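Local coordinates for protein homoserine dehydrogenase (Staphylococcus aureus M1064, PDB 4PG7) that catalyses the NAD(P)-dependent interconversion of aspartate semialdehyde and homoserine in the aspartic acid pathway, and carries a C-terminal ACT domain, at residues E192-F196 with E197-D201; V226-T229 with S230-F234; S249-L253 with T254-V258. All coordinates share one frame; numbering follows the deposited sequence.

Contact 1 of 3, residues E192-F196 with E197-D201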
ATOM      1  N   GLU A 192      24.694 -11.752   2.037  1.00 38.77           N
ATOM      2  CA  GLU A 192      26.081 -11.986   1.643  1.00 41.30           C
ATOM      3  C   GLU A 192      27.025 -12.311   2.811  1.00 38.79           C
ATOM      4  O   GLU A 192      28.197 -12.595   2.602  1.00 38.23           O
ATOM      5  CB  GLU A 192      26.578 -10.801   0.818  1.00 45.69           C
ATOM      6  CG  GLU A 192      25.904 -10.796  -0.556  1.00 52.47           C
ATOM      7  CD  GLU A 192      26.255  -9.600  -1.408  1.00 60.51           C
ATOM      8  OE1 GLU A 192      27.444  -9.211  -1.439  1.00 67.34           O
ATOM      9  OE2 GLU A 192      25.328  -9.053  -2.057  1.00 65.92           O
ATOM     10  N   GLN A 193      26.498 -12.324   4.029  1.00 34.91           N
ATOM     11  CA  GLN A 193      27.260 -12.706   5.212  1.00 34.81           C
ATOM     12  C   GLN A 193      28.486 -11.835   5.415  1.00 36.21           C
ATOM     13  O   GLN A 193      29.590 -12.316   5.580  1.00 35.73           O
ATOM     14  CB  GLN A 193      27.616 -14.202   5.173  1.00 34.77           C
ATOM     15  CG  GLN A 193      26.392 -15.097   5.234  1.00 34.84           C
ATOM     16  CD  GLN A 193      25.774 -15.089   6.621  1.00 34.30           C
ATOM     17  OE1 GLN A 193      26.422 -15.469   7.584  1.00 34.47           O
ATOM     18  NE2 GLN A 193      24.533 -14.621   6.732  1.00 34.15           N
ATOM     19  N   THR A 194      28.265 -10.526   5.409  1.00 38.08           N
ATOM     20  CA  THR A 194      29.329  -9.565   5.637  1.00 37.73           C
ATOM     21  C   THR A 194      29.129  -8.908   6.978  1.00 35.68           C
ATOM     22  O   THR A 194      28.023  -8.903   7.516  1.00 36.08           O
ATOM     23  CB  THR A 194      29.340  -8.488   4.524  1.00 39.87           C
ATOM     24  OG1 THR A 194      28.164  -7.683   4.613  1.00 43.71           O
ATOM     25  CG2 THR A 194      29.347  -9.127   3.163  1.00 41.94           C
ATOM     26  N   THR A 195      30.170  -8.257   7.469  1.00 34.77           N
ATOM     27  CA  THR A 195      30.064  -7.437   8.666  1.00 34.39           C
ATOM     28  C   THR A 195      29.357  -6.153   8.340  1.00 33.32           C
ATOM     29  O   THR A 195      29.254  -5.768   7.160  1.00 34.74           O
ATOM     30  CB  THR A 195      31.450  -7.017   9.193  1.00 36.66           C
ATOM     31  OG1 THR A 195      32.123  -6.244   8.186  1.00 35.18           O
ATOM     32  CG2 THR A 195      32.283  -8.237   9.558  1.00 37.97           C
ATOM     33  N   PHE A 196      28.905  -5.461   9.383  1.00 34.25           N
ATOM     34  CA  PHE A 196      28.287  -4.139   9.224  1.00 32.91           C
ATOM     35  C   PHE A 196      29.216  -3.187   8.459  1.00 33.77           C
ATOM     36  O   PHE A 196      28.792  -2.483   7.536  1.00 31.58           O
ATOM     37  CB  PHE A 196      27.900  -3.530  10.574  1.00 31.48           C
ATOM     38  CG  PHE A 196      27.562  -2.075  10.480  1.00 31.98           C
ATOM     39  CD1 PHE A 196      26.336  -1.665   9.962  1.00 31.34           C
ATOM     40  CD2 PHE A 196      28.494  -1.106  10.834  1.00 31.85           C
ATOM     41  CE1 PHE A 196      26.040  -0.324   9.819  1.00 30.44           C
ATOM     42  CE2 PHE A 196      28.200   0.238  10.689  1.00 31.54           C
ATOM     43  CZ  PHE A 196      26.974   0.625  10.185  1.00 31.74           C
ATOM     44  N   GLU A 197      30.488  -3.160   8.862  1.00 34.77           N
ATOM     45  CA  GLU A 197      31.477  -2.276   8.255  1.00 34.97           C
ATOM     46  C   GLU A 197      31.634  -2.529   6.738  1.00 32.09           C
ATOM     47  O   GLU A 197      31.695  -1.589   5.956  1.00 31.46           O
ATOM     48  CB  GLU A 197      32.836  -2.444   8.973  1.00 39.45           C
ATOM     49  CG  GLU A 197      32.905  -1.883  10.408  1.00 43.34           C
ATOM     50  CD  GLU A 197      32.068  -2.631  11.488  1.00 47.61           C
ATOM     51  OE1 GLU A 197      31.715  -3.850  11.366  1.00 45.57           O
ATOM     52  OE2 GLU A 197      31.759  -1.968  12.510  1.00 51.59           O
ATOM     53  N   GLU A 198      31.713  -3.790   6.355  1.00 32.35           N
ATOM     54  CA  GLU A 198      31.822  -4.179   4.961  1.00 35.55           C
ATOM     55  C   GLU A 198      30.561  -3.803   4.194  1.00 32.76           C
ATOM     56  O   GLU A 198      30.644  -3.304   3.076  1.00 30.15           O
ATOM     57  CB  GLU A 198      32.053  -5.681   4.835  1.00 39.77           C
ATOM     58  CG  GLU A 198      33.438  -6.142   5.259  1.00 46.07           C
ATOM     59  CD  GLU A 198      33.554  -7.663   5.435  1.00 53.46           C
ATOM     60  OE1 GLU A 198      32.522  -8.383   5.436  1.00 59.25           O
ATOM     61  OE2 GLU A 198      34.690  -8.154   5.611  1.00 59.94           O
ATOM     62  N   ALA A 199      29.403  -4.010   4.816  1.00 28.61           N
ATOM     63  CA  ALA A 199      28.124  -3.729   4.158  1.00 27.71           C
ATOM     64  C   ALA A 199      27.924  -2.236   3.969  1.00 27.00           C
ATOM     65  O   ALA A 199      27.433  -1.803   2.933  1.00 26.08           O
ATOM     66  CB  ALA A 199      26.960  -4.327   4.951  1.00 26.57           C
ATOM     67  N   LEU A 200      28.323  -1.435   4.959  1.00 27.13           N
ATOM     68  CA  LEU A 200      28.249   0.018   4.823  1.00 27.39           C
ATOM     69  C   LEU A 200      29.174   0.521   3.726  1.00 27.64           C
ATOM     70  O   LEU A 200      28.798   1.378   2.929  1.00 27.22           O
ATOM     71  CB  LEU A 200      28.608   0.708   6.144  1.00 28.86           C
ATOM     72  CG  LEU A 200      28.772   2.224   6.111  1.00 30.52           C
ATOM     73  CD1 LEU A 200      27.489   2.914   5.657  1.00 30.99           C
ATOM     74  CD2 LEU A 200      29.201   2.719   7.487  1.00 33.01           C
ATOM     75  N   ASP A 201      30.398   0.018   3.683  1.00 29.19           N
ATOM     76  CA  ASP A 201      31.313   0.442   2.605  1.00 31.84           C
ATOM     77  C   ASP A 201      30.720   0.095   1.236  1.00 31.15           C
ATOM     78  O   ASP A 201      30.832   0.873   0.278  1.00 29.99           O
ATOM     79  CB  ASP A 201      32.687  -0.206   2.774  1.00 34.25           C
ATOM     80  CG  ASP A 201      33.495   0.418   3.925  1.00 38.43           C
ATOM     81  OD1 ASP A 201      33.136   1.505   4.454  1.00 38.52           O
ATOM     82  OD2 ASP A 201      34.523  -0.169   4.274  1.00 44.55           O
TER
HETATM   83  O   HOH W   1      29.645  -5.697  12.620  1.00 46.65           O

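Contact 2 of 3, residues V226-T229 with S230-F234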
ATOM      1  N   VAL A 226       8.945   8.571  11.643  1.00 28.52           N
ATOM      2  CA  VAL A 226       8.050   8.112  12.696  1.00 27.64           C
ATOM      3  C   VAL A 226       7.255   9.266  13.310  1.00 28.40           C
ATOM      4  O   VAL A 226       6.068   9.109  13.596  1.00 29.31           O
ATOM      5  CB  VAL A 226       8.827   7.383  13.804  1.00 27.89           C
ATOM      6  CG1 VAL A 226       7.965   7.198  15.042  1.00 28.21           C
ATOM      7  CG2 VAL A 226       9.299   6.041  13.281  1.00 27.48           C
ATOM      8  N   VAL A 227       7.897  10.408  13.538  1.00 29.59           N
ATOM      9  CA  VAL A 227       7.167  11.606  13.981  1.00 31.97           C
ATOM     10  C   VAL A 227       6.070  11.961  12.975  1.00 32.14           C
ATOM     11  O   VAL A 227       4.916  12.175  13.339  1.00 33.21           O
ATOM     12  CB  VAL A 227       8.087  12.823  14.157  1.00 32.94           C
ATOM     13  CG1 VAL A 227       7.262  14.068  14.478  1.00 34.92           C
ATOM     14  CG2 VAL A 227       9.109  12.585  15.253  1.00 33.94           C
ATOM     15  N   ILE A 228       6.431  12.006  11.705  1.00 32.49           N
ATOM     16  CA  ILE A 228       5.483  12.355  10.654  1.00 34.28           C
ATOM     17  C   ILE A 228       4.373  11.316  10.535  1.00 34.95           C
ATOM     18  O   ILE A 228       3.194  11.662  10.472  1.00 35.63           O
ATOM     19  CB  ILE A 228       6.177  12.508   9.283  1.00 35.19           C
ATOM     20  CG1 ILE A 228       7.203  13.655   9.285  1.00 36.67           C
ATOM     21  CG2 ILE A 228       5.153  12.753   8.181  1.00 37.45           C
ATOM     22  CD1 ILE A 228       6.614  15.018   9.597  1.00 38.10           C
ATOM     23  N   THR A 229       4.747  10.045  10.480  1.00 34.13           N
ATOM     24  CA  THR A 229       3.775   8.980  10.367  1.00 33.69           C
ATOM     25  C   THR A 229       2.792   8.968  11.563  1.00 36.20           C
ATOM     26  O   THR A 229       1.599   8.699  11.377  1.00 35.13           O
ATOM     27  CB  THR A 229       4.462   7.630  10.175  1.00 34.04           C
ATOM     28  OG1 THR A 229       5.292   7.703   9.010  1.00 32.91           O
ATOM     29  CG2 THR A 229       3.450   6.513   9.993  1.00 33.46           C
ATOM     30  N   SER A 230       3.285   9.288  12.754  1.00 36.73           N
ATOM     31  CA  SER A 230       2.441   9.374  13.948  1.00 38.12           C
ATOM     32  C   SER A 230       1.438  10.521  13.839  1.00 41.06           C
ATOM     33  O   SER A 230       0.277  10.400  14.253  1.00 38.73           O
ATOM     34  CB  SER A 230       3.298   9.584  15.202  1.00 36.60           C
ATOM     35  OG  SER A 230       4.132   8.467  15.453  1.00 34.60           O
ATOM     36  N   TYR A 231       1.893  11.637  13.289  1.00 42.19           N
ATOM     37  CA  TYR A 231       1.018  12.788  13.063  1.00 42.99           C
ATOM     38  C   TYR A 231      -0.100  12.468  12.058  1.00 43.00           C
ATOM     39  O   TYR A 231      -1.259  12.756  12.307  1.00 42.40           O
ATOM     40  CB  TYR A 231       1.835  13.985  12.586  1.00 42.65           C
ATOM     41  CG  TYR A 231       0.994  15.226  12.398  1.00 46.38           C
ATOM     42  CD1 TYR A 231       0.301  15.779  13.467  1.00 46.42           C
ATOM     43  CD2 TYR A 231       0.879  15.831  11.149  1.00 46.50           C
ATOM     44  CE1 TYR A 231      -0.489  16.905  13.294  1.00 51.57           C
ATOM     45  CE2 TYR A 231       0.103  16.967  10.969  1.00 50.30           C
ATOM     46  CZ  TYR A 231      -0.578  17.496  12.045  1.00 50.19           C
ATOM     47  OH  TYR A 231      -1.343  18.611  11.853  1.00 56.16           O
ATOM     48  N   LEU A 232       0.261  11.836  10.947  1.00 42.32           N
ATOM     49  CA  LEU A 232      -0.700  11.443   9.943  1.00 43.07           C
ATOM     50  C   LEU A 232      -1.618  10.302  10.398  1.00 45.01           C
ATOM     51  O   LEU A 232      -2.799  10.327  10.090  1.00 45.88           O
ATOM     52  CB  LEU A 232       0.015  11.046   8.650  1.00 42.66           C
ATOM     53  CG  LEU A 232       0.794  12.186   7.983  1.00 44.76           C
ATOM     54  CD1 LEU A 232       1.568  11.672   6.785  1.00 43.52           C
ATOM     55  CD2 LEU A 232      -0.140  13.320   7.565  1.00 48.13           C
ATOM     56  N   SER A 233      -1.097   9.338  11.160  1.00 43.38           N
ATOM     57  CA  SER A 233      -1.891   8.194  11.631  1.00 44.27           C
ATOM     58  C   SER A 233      -2.789   8.488  12.826  1.00 44.80           C
ATOM     59  O   SER A 233      -3.929   8.018  12.885  1.00 45.73           O
ATOM     60  CB  SER A 233      -0.973   7.014  12.009  1.00 43.36           C
ATOM     61  OG  SER A 233      -0.229   6.585  10.884  1.00 43.46           O
ATOM     62  N   PHE A 234      -2.256   9.205  13.806  1.00 44.46           N
ATOM     63  CA  PHE A 234      -2.920   9.365  15.081  1.00 45.42           C
ATOM     64  C   PHE A 234      -3.405  10.781  15.340  1.00 49.13           C
ATOM     65  O   PHE A 234      -4.039  11.011  16.369  1.00 48.36           O
ATOM     66  CB  PHE A 234      -1.970   9.008  16.218  1.00 44.72           C
ATOM     67  CG  PHE A 234      -1.325   7.667  16.083  1.00 43.22           C
ATOM     68  CD1 PHE A 234      -2.085   6.540  15.814  1.00 43.17           C
ATOM     69  CD2 PHE A 234       0.040   7.521  16.294  1.00 40.72           C
ATOM     70  CE1 PHE A 234      -1.485   5.302  15.707  1.00 42.06           C
ATOM     71  CE2 PHE A 234       0.638   6.278  16.204  1.00 40.12           C
ATOM     72  CZ  PHE A 234      -0.124   5.168  15.915  1.00 39.61           C
TER

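Contact 3 of 3, residues S249-L253 with T254-V258. With LYS (lysine), chain K.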
ATOM      1  N   SER A 249      24.348   0.396  13.707  1.00 30.08           N
ATOM      2  CA  SER A 249      25.810   0.228  13.674  1.00 32.21           C
ATOM      3  C   SER A 249      26.314  -0.841  14.645  1.00 31.81           C
ATOM      4  O   SER A 249      27.407  -1.395  14.459  1.00 32.81           O
ATOM      5  CB  SER A 249      26.533   1.562  13.903  1.00 35.71           C
ATOM      6  OG  SER A 249      26.439   1.971  15.252  1.00 38.57           O
ATOM      7  N   GLY A 250      25.506  -1.167  15.643  1.00 29.17           N
ATOM      8  CA  GLY A 250      25.823  -2.250  16.588  1.00 29.55           C
ATOM      9  C   GLY A 250      25.269  -3.634  16.235  1.00 28.89           C
ATOM     10  O   GLY A 250      25.548  -4.608  16.926  1.00 26.81           O
ATOM     11  N   VAL A 251      24.500  -3.743  15.138  1.00 29.39           N
ATOM     12  CA  VAL A 251      24.012  -5.048  14.689  1.00 27.29           C
ATOM     13  C   VAL A 251      25.170  -5.832  14.064  1.00 27.73           C
ATOM     14  O   VAL A 251      25.863  -5.321  13.191  1.00 28.65           O
ATOM     15  CB  VAL A 251      22.857  -4.900  13.658  1.00 26.98           C
ATOM     16  CG1 VAL A 251      22.396  -6.253  13.144  1.00 25.72           C
ATOM     17  CG2 VAL A 251      21.682  -4.165  14.283  1.00 27.05           C
ATOM     18  N   THR A 252      25.358  -7.082  14.472  1.00 26.92           N
ATOM     19  CA  THR A 252      26.434  -7.896  13.948  1.00 28.76           C
ATOM     20  C   THR A 252      25.894  -9.069  13.158  1.00 28.85           C
ATOM     21  O   THR A 252      24.730  -9.449  13.299  1.00 28.43           O
ATOM     22  CB  THR A 252      27.317  -8.503  15.071  1.00 30.78           C
ATOM     23  OG1 THR A 252      26.523  -9.384  15.876  1.00 31.18           O
ATOM     24  CG2 THR A 252      27.942  -7.403  15.963  1.00 31.99           C
ATOM     25  N   LEU A 253      26.775  -9.691  12.387  1.00 27.98           N
ATOM     26  CA  LEU A 253      26.433 -10.874  11.642  1.00 30.36           C
ATOM     27  C   LEU A 253      25.995 -12.000  12.572  1.00 29.87           C
ATOM     28  O   LEU A 253      25.086 -12.769  12.245  1.00 30.93           O
ATOM     29  CB  LEU A 253      27.618 -11.258  10.755  1.00 33.19           C
ATOM     30  CG  LEU A 253      27.389 -12.331   9.715  1.00 35.04           C
ATOM     31  CD1 LEU A 253      26.245 -11.961   8.795  1.00 34.87           C
ATOM     32  CD2 LEU A 253      28.698 -12.559   8.948  1.00 37.30           C
ATOM     33  N   THR A 254      26.587 -12.063  13.759  1.00 28.81           N
ATOM     34  CA  THR A 254      26.155 -13.014  14.751  1.00 29.45           C
ATOM     35  C   THR A 254      24.688 -12.778  15.144  1.00 28.17           C
ATOM     36  O   THR A 254      23.931 -13.734  15.289  1.00 30.50           O
ATOM     37  CB  THR A 254      27.077 -12.969  15.977  1.00 30.96           C
ATOM     38  OG1 THR A 254      28.424 -13.213  15.544  1.00 34.35           O
ATOM     39  CG2 THR A 254      26.692 -13.997  16.983  1.00 30.67           C
ATOM     40  N   ASP A 255      24.287 -11.522  15.323  1.00 28.16           N
ATOM     41  CA  ASP A 255      22.885 -11.217  15.671  1.00 27.56           C
ATOM     42  C   ASP A 255      21.994 -11.733  14.574  1.00 25.64           C
ATOM     43  O   ASP A 255      21.019 -12.393  14.836  1.00 24.83           O
ATOM     44  CB  ASP A 255      22.641  -9.725  15.852  1.00 27.82           C
ATOM     45  CG  ASP A 255      23.369  -9.162  17.040  1.00 29.45           C
ATOM     46  OD1 ASP A 255      23.240  -9.723  18.141  1.00 27.96           O
ATOM     47  OD2 ASP A 255      24.078  -8.152  16.877  1.00 31.10           O
ATOM     48  N   ILE A 256      22.366 -11.433  13.336  1.00 25.87           N
ATOM     49  CA  ILE A 256      21.611 -11.843  12.186  1.00 25.29           C
ATOM     50  C   ILE A 256      21.483 -13.358  12.066  1.00 26.54           C
ATOM     51  O   ILE A 256      20.392 -13.875  11.805  1.00 25.67           O
ATOM     52  CB  ILE A 256      22.218 -11.239  10.907  1.00 26.56           C
ATOM     53  CG1 ILE A 256      21.838  -9.769  10.854  1.00 26.59           C
ATOM     54  CG2 ILE A 256      21.714 -11.967   9.671  1.00 27.61           C
ATOM     55  CD1 ILE A 256      22.582  -8.977   9.831  1.00 27.71           C
ATOM     56  N   ASN A 257      22.586 -14.075  12.248  1.00 27.64           N
ATOM     57  CA  ASN A 257      22.572 -15.540  12.108  1.00 28.62           C
ATOM     58  C   ASN A 257      21.870 -16.267  13.266  1.00 28.18           C
ATOM     59  O   ASN A 257      21.182 -17.278  13.055  1.00 26.30           O
ATOM     60  CB  ASN A 257      23.989 -16.064  11.875  1.00 28.74           C
ATOM     61  CG  ASN A 257      24.532 -15.647  10.511  1.00 29.32           C
ATOM     62  OD1 ASN A 257      23.770 -15.324   9.616  1.00 29.43           O
ATOM     63  ND2 ASN A 257      25.838 -15.638  10.359  1.00 30.05           N
ATOM     64  N   VAL A 258      22.005 -15.732  14.473  1.00 26.57           N
ATOM     65  CA  VAL A 258      21.279 -16.276  15.600  1.00 26.96           C
ATOM     66  C   VAL A 258      19.763 -15.998  15.429  1.00 26.92           C
ATOM     67  O   VAL A 258      18.925 -16.884  15.597  1.00 26.63           O
ATOM     68  CB  VAL A 258      21.797 -15.676  16.916  1.00 28.03           C
ATOM     69  CG1 VAL A 258      20.931 -16.099  18.087  1.00 28.45           C
ATOM     70  CG2 VAL A 258      23.231 -16.109  17.170  1.00 29.79           C
TER
HETATM   71  N   LYS K 509      29.009  -5.638  19.058  1.00 56.65           N
HETATM   72  CA  LYS K 509      28.357  -4.583  19.906  1.00 59.62           C
HETATM   73  C   LYS K 509      28.186  -5.020  21.358  1.00 60.06           C
HETATM   74  O   LYS K 509      27.267  -4.554  22.057  1.00 53.74           O
HETATM   75  CB  LYS K 509      26.994  -4.202  19.325  1.00 54.84           C
HETATM   76  CG  LYS K 509      26.421  -2.919  19.892  1.00 58.66           C
HETATM   77  CD  LYS K 509      24.993  -3.086  20.384  1.00 55.09           C
HETATM   78  CE  LYS K 509      24.538  -1.814  21.063  1.00 54.44           C
HETATM   79  NZ  LYS K 509      23.149  -1.891  21.589  1.00 55.14           N
HETATM   80  OXT LYS K 509      28.981  -5.832  21.856  1.00 63.48           O

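Contact 1 of 3, residues E192-F196 with E197-D201
Thr195 and Glu198 grip each other in a reciprocal capping box at the N-terminus of helix 196-205. Thr195 OG1 accepts the backbone N-H of Glu198 at 3.1 Å, with an N-H...O angle of 163°, while Thr195 N donates to Glu198 OE1, also 3.1 Å away. That second bond comes down on the carboxylate from above its plane. The two side chains run slantwise past one another. Thr195 turns OG1 into the gap between its own backbone N and carbonyl carbon (chi1 61°), which puts the hydroxyl oxygen within reach of the Glu198 N-H; Glu198 reaches back with its chain stretched out beyond CG.

The same carboxylate oxygen rests against Thr194, Glu198 OE1 lying 3.3 Å from Thr194 CB. Thr194 OG1 in turn sits 3.6 Å from CB of Ala199. Behind the cap the ordinary helical pattern starts at once: Ala199 N bonds to Thr195 O, and Leu200 N to Phe196 O at 2.8 Å. On another side of the turn Phe196 and Leu200 run alongside each other in the same direction, Phe196 CZ meeting Leu200 CD2 at 4.1 Å. Glu197 folds back at chi2 (69°), bringing OE2 to the edge of the Phe196 ring, in its plane, with the carboxylate almost perpendicular to the ring. Its OE1 takes a hydrogen bond from a water, which also receives a weak one from Phe196 N.

Gln193, with positive phi, is the first residue beyond helix 180-192 to leave helical angles, and the chain passes from one helix to the next through a very short link. The new helix lies back against the old one: Phe196, Ala199 and Leu200 all pack on Ile185, and Ala199 also meets Met189. Phe196 further touches Ile248 and Ser249 in the loop leading toward helix 253-262.

Contact 2 of 3, residues V226-T229 with S230-F234
Two serines, Ser230 and Ser233, each turn their hydroxyl back onto the carbonyl four residues earlier in helix 220-234. Ser230 OG donates to Val226 O at 2.8 Å, and the same oxygen also takes Ser230 N at 2.9 Å. The pattern recurs at Thr229 O, which accepts both Ser233 N and Ser233 OG, each at 2.8 Å. In both cases the amide and the hydroxyl reach the oxygen from opposite faces of the carbonyl plane, so the acceptor is gripped twice by a single residue. What makes this possible is the serine torsion: OG stands beside the backbone N, opposite the carbonyl carbon (chi1 -65° in Ser230 and -61° in Ser233). The hydroxyls are thereby satisfied within the helix itself, which suits Ser230, buried against Phe174 and Val279.

Between these paired bonds run plain backbone ones, Tyr231 N to Val227 O and Leu232 N to Ile228 O. Thr229 behaves like the serines, its OG1 bonding back to Lys225 O, while its CG2 lies 3.8 Å from Ser233 OG. Further round, Ile228 and Leu232 run side by side, with Ile228 CG2 4.0 Å from Leu232 CD1. The CB of Ser233 also covers one face of the Phe234 ring, 3.9 Å above its centre.

One flank of the helix meets helix 129-141, where Tyr231 OH bonds to Glu136; another lies on strands 171-177 and 278-289. Hydroxyls folded back onto the i-4 carbonyl are a common feature of serine and threonine within alpha-helices, and here they occur on a helix packed between helix 129-141 of the nucleotide-binding part and the mixed sheet.

Contact 3 of 3, residues S249-L253 with T254-V258
Thr252 lies slantwise across Asp255, its OG1 and backbone N both directed at the same carboxylate oxygen. Thr252 N gives Asp255 OD2 a bond of 2.9 Å, arriving on the anti side and 17° out of the carboxylate plane; the hydroxyl adds a weak one, also 2.9 Å, from Thr252 OG1 to the same OD2. In return OG1 of Thr252 accepts Asp255 N at 3.1 Å, which closes a capping box with Thr252 as N-cap of helix 253-262. The hydroxyl reaches both groups because it is tucked between the backbone N and the carbonyl carbon (chi1 63°).

Asp255 has further partners: Lys439 forms a salt bridge to OD2, and Tyr410 OH bonds to OD1. With so many donors around it, the carboxylate is firmly oriented and probably stays charged.

Beyond the box, Ile256 N bonds to Thr252 O, and Asn257 N to Leu253 O. The Asn257 amide bends back beside Leu253, ND2 lying 3.7 Å from Leu253 CG and hydrogen-bonded to Gln193 OE1, just past helix 180-192. Val251 CG1 touches Ile256 CG1 at 4.2 Å.

The bound lysine lies beside the loop before this helix. Gly250 and Thr252 belong to its pocket, with Thr252 CG2 3.7 Å from the ligand N; Arg246, Asp438 and Lys439 complete it. The residue that caps the helix thus also borders the ligand, and Lys439 links the pocket to the cap.

Strands of the C-terminal region close over this helix start: Thr252, Thr254 and Val258 pack on Tyr410 of strand 404-411, while Val251 and Asp255 meet Tyr441 of strand 436-444. Helix 180-192 supplies Leu186 against Val251, and Met189 and Thr190 against Ile256.

How the contacts relate
In chain order contacts 1, 2 and 3 follow one another, all within the homoserine dehydrogenase family region that follows the nucleotide-binding part. Contacts 1 and 3 are neighbours, with centres about 11 Å apart: besides the amide pairing of Gln193 with Asn257, Thr194 O packs on Leu253 CD1, 3.8 Å away. Thus two helix starts, 196-205 and 253-262, meet near the lysine pocket, both leaning on helix 180-192. Contact 2 lies apart, in helix 220-234, its centre about 32 Å from that of contact 1 and about 29 Å from that of contact 3, nearer the centre of the folded chain. The region therefore reaches from the nucleotide-binding side to the C-terminal strands around the lysine.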